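Local coordinates for protein putative SAM-dependent O-methyltranferase (Podospora anserina, PDB 4YMH) that binds the methyl donor S-adenosylmethionine and its product S-adenosylhomocysteine, and probably transfers the methyl group to an oxygen of its substrate, as in cation-dependent O-methyltransferases, at residues Ser79-Tyr84 / Glu109-Tyr114; Ile94-Tyr99 / Val120-Gly125. All blocks are in the same frame, centred on the assembly; numbering follows the deposited sequence.

Interaction 1: Ser79-Tyr84 / Glu109-Tyr114; sequences SALAWY and EAFKKY. With SAH (S-adenosyl-L-homocysteine), chain E.
L81 reaches between F111 and Y114 and joins helix 78-86 to helix 101-114. Its CG lies anti to the carbonyl carbon (chi1 -69°) and its CD1 anti to CA, which turns CD1 and CD2 both onto Y114. L81 CD2 sits over one face of the Y114 ring in a CH-pi contact, 3.9 Å from the ring centroid, and L81 CD1 touches Y114 CD2. The same L81 CD2 lies at the edge of the F111 ring, near its plane, 3.9 Å from F111 CD1. Obliquely, the F111 ring brings CZ to 3.7 Å from A80 CB. The Y114 hydroxyl is hydrogen-bonded to E85. Y84 adds a looser touch, and a water that donates to Y114 O makes a weak bond to Y84 OH. The axes of the two segments approach to 11.3 Å at an angle of 31°, a spacing bridged by side chains, with L31 of helix 29-41 against L81 and Y114. At the start of segment 79-84, S79 OG accepts from SAH N at 3.0 Å and is also hydrogen-bonded to E71. This is apolar helix-helix packing on one face of the Rossmann-like sheet of a class I methyltransferase.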
loop_
_atom_site.group_PDB
_atom_site.type_symbol
_atom_site.label_atom_id
_atom_site.label_comp_id
_atom_site.label_asym_id
_atom_site.label_seq_id
_atom_site.Cartn_x
_atom_site.Cartn_y
_atom_site.Cartn_z
ATOM N N SER A 79 -16.455 -6.747 -1.904
ATOM C CA SER A 79 -15.618 -5.915 -1.039
ATOM C C SER A 79 -16.325 -5.645 0.293
ATOM O O SER A 79 -15.672 -5.602 1.329
ATOM C CB SER A 79 -15.195 -4.602 -1.726
ATOM O OG SER A 79 -16.291 -3.844 -2.195
ATOM N N ALA A 80 -17.652 -5.507 0.284
ATOM C CA ALA A 80 -18.389 -5.402 1.549
ATOM C C ALA A 80 -18.161 -6.629 2.440
ATOM O O ALA A 80 -17.984 -6.495 3.654
ATOM C CB ALA A 80 -19.893 -5.210 1.291
ATOM N N LEU A 81 -18.165 -7.823 1.847
ATOM C CA LEU A 81 -17.947 -9.031 2.632
ATOM C C LEU A 81 -16.487 -9.136 3.091
ATOM O O LEU A 81 -16.212 -9.693 4.165
ATOM C CB LEU A 81 -18.357 -10.280 1.844
ATOM C CG LEU A 81 -19.875 -10.404 1.619
ATOM C CD1 LEU A 81 -20.206 -11.514 0.619
ATOM C CD2 LEU A 81 -20.595 -10.643 2.944
ATOM N N ALA A 82 -15.559 -8.603 2.293
ATOM C CA ALA A 82 -14.168 -8.527 2.751
ATOM C C ALA A 82 -14.051 -7.650 4.002
ATOM O O ALA A 82 -13.436 -8.056 4.993
ATOM C CB ALA A 82 -13.249 -7.996 1.647
ATOM N N TRP A 83 -14.640 -6.455 3.957
ATOM C CA TRP A 83 -14.637 -5.565 5.125
ATOM C C TRP A 83 -15.285 -6.234 6.337
ATOM O O TRP A 83 -14.801 -6.132 7.481
ATOM C CB TRP A 83 -15.373 -4.248 4.813
ATOM C CG TRP A 83 -14.809 -3.451 3.658
ATOM C CD1 TRP A 83 -15.502 -2.973 2.580
ATOM C CD2 TRP A 83 -13.449 -3.036 3.473
ATOM N NE1 TRP A 83 -14.657 -2.296 1.735
ATOM C CE2 TRP A 83 -13.392 -2.321 2.259
ATOM C CE3 TRP A 83 -12.271 -3.202 4.214
ATOM C CZ2 TRP A 83 -12.203 -1.771 1.769
ATOM C CZ3 TRP A 83 -11.098 -2.661 3.728
ATOM C CH2 TRP A 83 -11.072 -1.948 2.514
ATOM N N TYR A 84 -16.404 -6.907 6.074
ATOM C CA TYR A 84 -17.119 -7.670 7.092
ATOM C C TYR A 84 -16.185 -8.679 7.762
ATOM O O TYR A 84 -16.093 -8.740 9.001
ATOM C CB TYR A 84 -18.347 -8.363 6.461
ATOM C CG TYR A 84 -19.153 -9.228 7.419
ATOM C CD1 TYR A 84 -20.115 -8.670 8.253
ATOM C CD2 TYR A 84 -18.946 -10.597 7.488
ATOM C CE1 TYR A 84 -20.846 -9.452 9.131
ATOM C CE2 TYR A 84 -19.673 -11.395 8.371
ATOM C CZ TYR A 84 -20.623 -10.816 9.188
ATOM O OH TYR A 84 -21.351 -11.598 10.057
ATOM N N GLU A 109 -29.219 -10.712 -1.643
ATOM C CA GLU A 109 -29.259 -12.168 -1.562
ATOM C C GLU A 109 -27.918 -12.715 -1.032
ATOM O O GLU A 109 -27.898 -13.580 -0.148
ATOM C CB GLU A 109 -29.610 -12.776 -2.922
ATOM C CG GLU A 109 -29.267 -14.240 -3.080
ATOM C CD GLU A 109 -29.642 -14.784 -4.451
ATOM O OE1 GLU A 109 -30.081 -13.990 -5.311
ATOM O OE2 GLU A 109 -29.502 -16.006 -4.670
ATOM N N ALA A 110 -26.808 -12.181 -1.532
ATOM C CA ALA A 110 -25.485 -12.617 -1.092
ATOM C C ALA A 110 -25.263 -12.431 0.418
ATOM O O ALA A 110 -24.740 -13.318 1.101
ATOM C CB ALA A 110 -24.402 -11.861 -1.876
ATOM N N PHE A 111 -25.650 -11.264 0.919
ATOM C CA PHE A 111 -25.487 -10.931 2.319
ATOM C C PHE A 111 -26.295 -11.903 3.169
ATOM O O PHE A 111 -25.789 -12.427 4.170
ATOM C CB PHE A 111 -25.917 -9.485 2.597
ATOM C CG PHE A 111 -25.022 -8.444 1.969
ATOM C CD1 PHE A 111 -23.689 -8.720 1.695
ATOM C CD2 PHE A 111 -25.524 -7.196 1.639
ATOM C CE1 PHE A 111 -22.859 -7.757 1.109
ATOM C CE2 PHE A 111 -24.711 -6.226 1.055
ATOM C CZ PHE A 111 -23.372 -6.506 0.787
ATOM N N LYS A 112 -27.535 -12.166 2.762
ATOM C CA LYS A 112 -28.337 -13.140 3.504
ATOM C C LYS A 112 -27.725 -14.539 3.479
ATOM O O LYS A 112 -27.735 -15.237 4.496
ATOM C CB LYS A 112 -29.768 -13.196 2.965
ATOM C CG LYS A 112 -30.563 -11.922 3.192
ATOM C CD LYS A 112 -31.996 -12.098 2.709
ATOM C CE LYS A 112 -32.688 -10.762 2.500
ATOM N NZ LYS A 112 -32.783 -9.990 3.764
ATOM N N LYS A 113 -27.212 -14.966 2.328
ATOM C CA LYS A 113 -26.600 -16.298 2.244
ATOM C C LYS A 113 -25.380 -16.399 3.160
ATOM O O LYS A 113 -25.123 -17.442 3.756
ATOM C CB LYS A 113 -26.175 -16.631 0.816
ATOM C CG LYS A 113 -27.298 -16.948 -0.133
ATOM C CD LYS A 113 -26.730 -17.528 -1.416
ATOM C CE LYS A 113 -27.732 -17.472 -2.544
ATOM N NZ LYS A 113 -29.013 -18.173 -2.211
ATOM N N TYR A 114 -24.650 -15.297 3.258
ATOM C CA TYR A 114 -23.413 -15.229 4.033
ATOM C C TYR A 114 -23.699 -15.181 5.526
ATOM O O TYR A 114 -22.833 -15.499 6.348
ATOM C CB TYR A 114 -22.613 -13.996 3.624
ATOM C CG TYR A 114 -21.117 -14.163 3.678
ATOM C CD1 TYR A 114 -20.400 -13.854 4.833
ATOM C CD2 TYR A 114 -20.415 -14.615 2.572
ATOM C CE1 TYR A 114 -19.027 -14.008 4.885
ATOM C CE2 TYR A 114 -19.034 -14.759 2.607
ATOM C CZ TYR A 114 -18.347 -14.451 3.762
ATOM O OH TYR A 114 -16.976 -14.595 3.791
HETATM N N SAH E . -16.595 -2.751 -4.928
HETATM C CA SAH E . -16.908 -3.883 -5.753
HETATM C CB SAH E . -17.021 -3.492 -7.224
HETATM C CG SAH E . -17.706 -2.167 -7.544
HETATM S SD SAH E . -17.903 -1.970 -9.276
HETATM C C SAH E . -15.863 -4.958 -5.622
HETATM O O SAH E . -16.132 -6.097 -5.922
HETATM O OXT SAH E . -14.749 -4.657 -5.220
HETATM C "C5'" SAH E . -18.704 -0.419 -9.245
HETATM C "C4'" SAH E . -20.146 -0.459 -8.764
HETATM O "O4'" SAH E . -20.622 0.863 -8.596
HETATM C "C3'" SAH E . -21.078 -1.104 -9.761
HETATM O "O3'" SAH E . -21.826 -2.133 -9.158
HETATM C "C2'" SAH E . -21.988 0.012 -10.207
HETATM O "O2'" SAH E . -23.267 -0.414 -10.552
HETATM C "C1'" SAH E . -21.948 0.978 -9.048
HETATM N N9 SAH E . -22.220 2.371 -9.429
HETATM C C8 SAH E . -21.855 2.996 -10.534
HETATM N N7 SAH E . -22.272 4.250 -10.525
HETATM C C5 SAH E . -22.910 4.444 -9.397
HETATM C C6 SAH E . -23.595 5.557 -8.745
HETATM N N6 SAH E . -23.656 6.713 -9.367
HETATM N N1 SAH E . -24.130 5.373 -7.541
HETATM C C2 SAH E . -24.035 4.193 -6.937
HETATM N N3 SAH E . -23.429 3.142 -7.455
HETATM C C4 SAH E . -22.858 3.208 -8.664
HETATM O O HOH W 1 -21.240 -14.760 8.781
#

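Interaction 2: Ile94-Tyr99 / Val120-Gly125; sequences IVTLEY and VKLIEG. With SAH (S-adenosyl-L-homocysteine), chain E.
I94 and V120 open a parallel strand pair that runs in register to E98 and E124, the two strands of a beta-alpha-beta unit connected by helix 101-114; strand 120-124 is outermost on that side within this chain. Five backbone hydrogen bonds join them. I94 O takes the N-H of K121 at 2.8 Å, T96 N gives to K121 O, T96 O receives I123 N, E98 N gives to I123 O, and E98 O receives G125 N. The first strand thus uses I94 O and the N-H and C=O of T96 and E98 toward this neighbour, while V95 and L97 turn theirs to strand 68-72 and the G73 that follows it. The N-H of I123 runs almost straight to T96 O (172°); the last bond is more bent, with G125 N tilted 29° from the carbonyl plane of E98. On one face L97 CD2 lies against I123 CB and V95 CG1 against I123 CD1; on the other L122 CD1 packs on T96 CG2, and T96 OG1 is hydrogen-bonded to E71.

The E98 side chain starts with CG anti to its N, then bends at chi2 (63°) to bring its carboxylate to the ribose of SAH. OE1 accepts from O3' at 3.0 Å and OE2 from O2' at 2.9 Å, while the backbone N-H groups of Y75 and S100 hold OE1 and OE2 respectively. Y99 lays one ring face over the adenine, its CD2 3.2 Å from SAH C4. E124 turns instead to R108 in a salt bridge. An acid ending the second strand and binding both ribose hydroxyls is characteristic of class I methyltransferases. Each carboxylate oxygen is gripped by a ribose hydroxyl and a backbone N-H, which should hold the carboxylate's rotation and probably favours its negative charge.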
loop_
_atom_site.group_PDB
_atom_site.type_symbol
_atom_site.label_atom_id
_atom_site.label_comp_id
_atom_site.label_asym_id
_atom_site.label_seq_id
_atom_site.Cartn_x
_atom_site.Cartn_y
_atom_site.Cartn_z
ATOM N N ILE A 94 -20.862 -1.398 8.575
ATOM C CA ILE A 94 -20.422 -1.273 7.198
ATOM C C ILE A 94 -21.583 -0.749 6.378
ATOM O O ILE A 94 -22.638 -1.365 6.331
ATOM C CB ILE A 94 -19.931 -2.612 6.656
ATOM C CG1 ILE A 94 -18.737 -3.070 7.491
ATOM C CG2 ILE A 94 -19.541 -2.493 5.190
ATOM C CD1 ILE A 94 -18.511 -4.522 7.448
ATOM N N VAL A 95 -21.399 0.424 5.787
ATOM C CA VAL A 95 -22.417 1.038 4.955
ATOM C C VAL A 95 -21.936 0.942 3.517
ATOM O O VAL A 95 -20.803 1.308 3.208
ATOM C CB VAL A 95 -22.666 2.515 5.338
ATOM C CG1 VAL A 95 -23.630 3.179 4.347
ATOM C CG2 VAL A 95 -23.179 2.610 6.769
ATOM N N THR A 96 -22.765 0.411 2.635
ATOM C CA THR A 96 -22.332 0.316 1.259
ATOM C C THR A 96 -23.404 0.888 0.342
ATOM O O THR A 96 -24.603 0.653 0.537
ATOM C CB THR A 96 -21.956 -1.143 0.889
ATOM O OG1 THR A 96 -21.575 -1.206 -0.491
ATOM C CG2 THR A 96 -23.102 -2.111 1.170
ATOM N N LEU A 97 -22.968 1.692 -0.629
ATOM C CA LEU A 97 -23.891 2.419 -1.497
ATOM C C LEU A 97 -23.941 1.815 -2.894
ATOM O O LEU A 97 -22.894 1.533 -3.476
ATOM C CB LEU A 97 -23.489 3.892 -1.602
ATOM C CG LEU A 97 -23.312 4.668 -0.302
ATOM C CD1 LEU A 97 -23.003 6.117 -0.619
ATOM C CD2 LEU A 97 -24.572 4.558 0.559
ATOM N N GLU A 98 -25.142 1.641 -3.448
ATOM C CA GLU A 98 -25.240 1.033 -4.778
ATOM C C GLU A 98 -26.467 1.533 -5.532
ATOM O O GLU A 98 -27.521 1.714 -4.925
ATOM C CB GLU A 98 -25.279 -0.500 -4.655
ATOM C CG GLU A 98 -25.553 -1.234 -5.964
ATOM C CD GLU A 98 -24.474 -1.008 -7.023
ATOM O OE1 GLU A 98 -23.271 -1.159 -6.705
ATOM O OE2 GLU A 98 -24.831 -0.686 -8.185
ATOM N N TYR A 99 -26.378 1.701 -6.834
ATOM C CA TYR A 99 -27.538 2.159 -7.601
ATOM C C TYR A 99 -28.160 1.184 -8.572
ATOM O O TYR A 99 -29.254 1.366 -8.983
ATOM C CB TYR A 99 -27.259 3.487 -8.298
ATOM C CG TYR A 99 -26.622 3.406 -9.640
ATOM C CD1 TYR A 99 -26.950 4.309 -10.632
ATOM C CD2 TYR A 99 -25.656 2.478 -9.915
ATOM C CE1 TYR A 99 -26.329 4.274 -11.854
ATOM C CE2 TYR A 99 -25.047 2.421 -11.140
ATOM C CZ TYR A 99 -25.381 3.313 -12.106
ATOM O OH TYR A 99 -24.767 3.273 -13.342
ATOM N N VAL A 120 -24.166 -4.813 8.426
ATOM C CA VAL A 120 -23.965 -4.488 7.010
ATOM C C VAL A 120 -25.233 -3.862 6.452
ATOM O O VAL A 120 -26.283 -4.460 6.496
ATOM C CB VAL A 120 -23.602 -5.722 6.175
ATOM C CG1 VAL A 120 -23.508 -5.358 4.707
ATOM C CG2 VAL A 120 -22.299 -6.330 6.674
ATOM N N LYS A 121 -25.124 -2.648 5.939
ATOM C CA LYS A 121 -26.275 -1.862 5.547
ATOM C C LYS A 121 -26.112 -1.402 4.102
ATOM O O LYS A 121 -25.225 -0.612 3.802
ATOM C CB LYS A 121 -26.431 -0.665 6.484
ATOM C CG LYS A 121 -27.684 0.166 6.268
ATOM C CD LYS A 121 -27.710 1.339 7.236
ATOM C CE LYS A 121 -28.991 2.147 7.110
ATOM N NZ LYS A 121 -29.023 3.273 8.086
ATOM N N LEU A 122 -26.950 -1.922 3.209
ATOM C CA LEU A 122 -26.914 -1.509 1.809
ATOM C C LEU A 122 -27.928 -0.404 1.560
ATOM O O LEU A 122 -29.111 -0.548 1.863
ATOM C CB LEU A 122 -27.188 -2.690 0.879
ATOM C CG LEU A 122 -27.257 -2.399 -0.621
ATOM C CD1 LEU A 122 -25.974 -1.774 -1.122
ATOM C CD2 LEU A 122 -27.555 -3.677 -1.386
ATOM N N ILE A 123 -27.449 0.707 1.018
ATOM C CA ILE A 123 -28.301 1.839 0.719
ATOM C C ILE A 123 -28.397 2.021 -0.788
ATOM O O ILE A 123 -27.384 2.193 -1.496
ATOM C CB ILE A 123 -27.779 3.123 1.396
ATOM C CG1 ILE A 123 -27.743 2.916 2.918
ATOM C CG2 ILE A 123 -28.643 4.324 1.019
ATOM C CD1 ILE A 123 -27.263 4.106 3.696
ATOM N N GLU A 124 -29.624 1.987 -1.271
ATOM C CA GLU A 124 -29.867 2.020 -2.672
ATOM C C GLU A 124 -30.057 3.434 -3.183
ATOM O O GLU A 124 -30.615 4.268 -2.521
ATOM C CB GLU A 124 -31.070 1.163 -2.965
ATOM C CG GLU A 124 -32.211 1.437 -2.022
ATOM C CD GLU A 124 -32.144 0.730 -0.667
ATOM O OE1 GLU A 124 -32.543 -0.451 -0.616
ATOM O OE2 GLU A 124 -31.785 1.372 0.352
ATOM N N GLY A 125 -29.583 3.682 -4.379
ATOM C CA GLY A 125 -29.812 4.951 -5.037
ATOM C C GLY A 125 -28.514 5.552 -5.529
ATOM O O GLY A 125 -27.429 5.096 -5.143
HETATM N N SAH E . -16.595 -2.751 -4.928
HETATM C CA SAH E . -16.908 -3.883 -5.753
HETATM C CB SAH E . -17.021 -3.492 -7.224
HETATM C CG SAH E . -17.706 -2.167 -7.544
HETATM S SD SAH E . -17.903 -1.970 -9.276
HETATM C C SAH E . -15.863 -4.958 -5.622
HETATM O O SAH E . -16.132 -6.097 -5.922
HETATM O OXT SAH E . -14.749 -4.657 -5.220
HETATM C "C5'" SAH E . -18.704 -0.419 -9.245
HETATM C "C4'" SAH E . -20.146 -0.459 -8.764
HETATM O "O4'" SAH E . -20.622 0.863 -8.596
HETATM C "C3'" SAH E . -21.078 -1.104 -9.761
HETATM O "O3'" SAH E . -21.826 -2.133 -9.158
HETATM C "C2'" SAH E . -21.988 0.012 -10.207
HETATM O "O2'" SAH E . -23.267 -0.414 -10.552
HETATM C "C1'" SAH E . -21.948 0.978 -9.048
HETATM N N9 SAH E . -22.220 2.371 -9.429
HETATM C C8 SAH E . -21.855 2.996 -10.534
HETATM N N7 SAH E . -22.272 4.250 -10.525
HETATM C C5 SAH E . -22.910 4.444 -9.397
HETATM C C6 SAH E . -23.595 5.557 -8.745
HETATM N N6 SAH E . -23.656 6.713 -9.367
HETATM N N1 SAH E . -24.130 5.373 -7.541
HETATM C C2 SAH E . -24.035 4.193 -6.937
HETATM N N3 SAH E . -23.429 3.142 -7.455
HETATM C C4 SAH E . -22.858 3.208 -8.664
#

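Interactions 1 and 2 interlock along the chain: helix 78-86 leads into strand 93-98, and helix 101-114 is the crossover between the two strands of interaction 2. Their centres lie about 12 Å apart, and they touch through apolar packing. I94 CD1 comes within 3.5 Å of Y84 CA, V120 CG2 within 3.6 Å of Y84 CD1, and V120 CG1 within 3.9 Å of F111 CE2, which places both helices on the face of the sheet carrying I94 and V120. Both interactions reach the same SAH, at different ends: in interaction 1 S79 meets its amino group, whereas in interaction 2 E98 and Y99 take its ribose and adenine. S49, D144, A127 and E128 supply further hydrogen bonds to it.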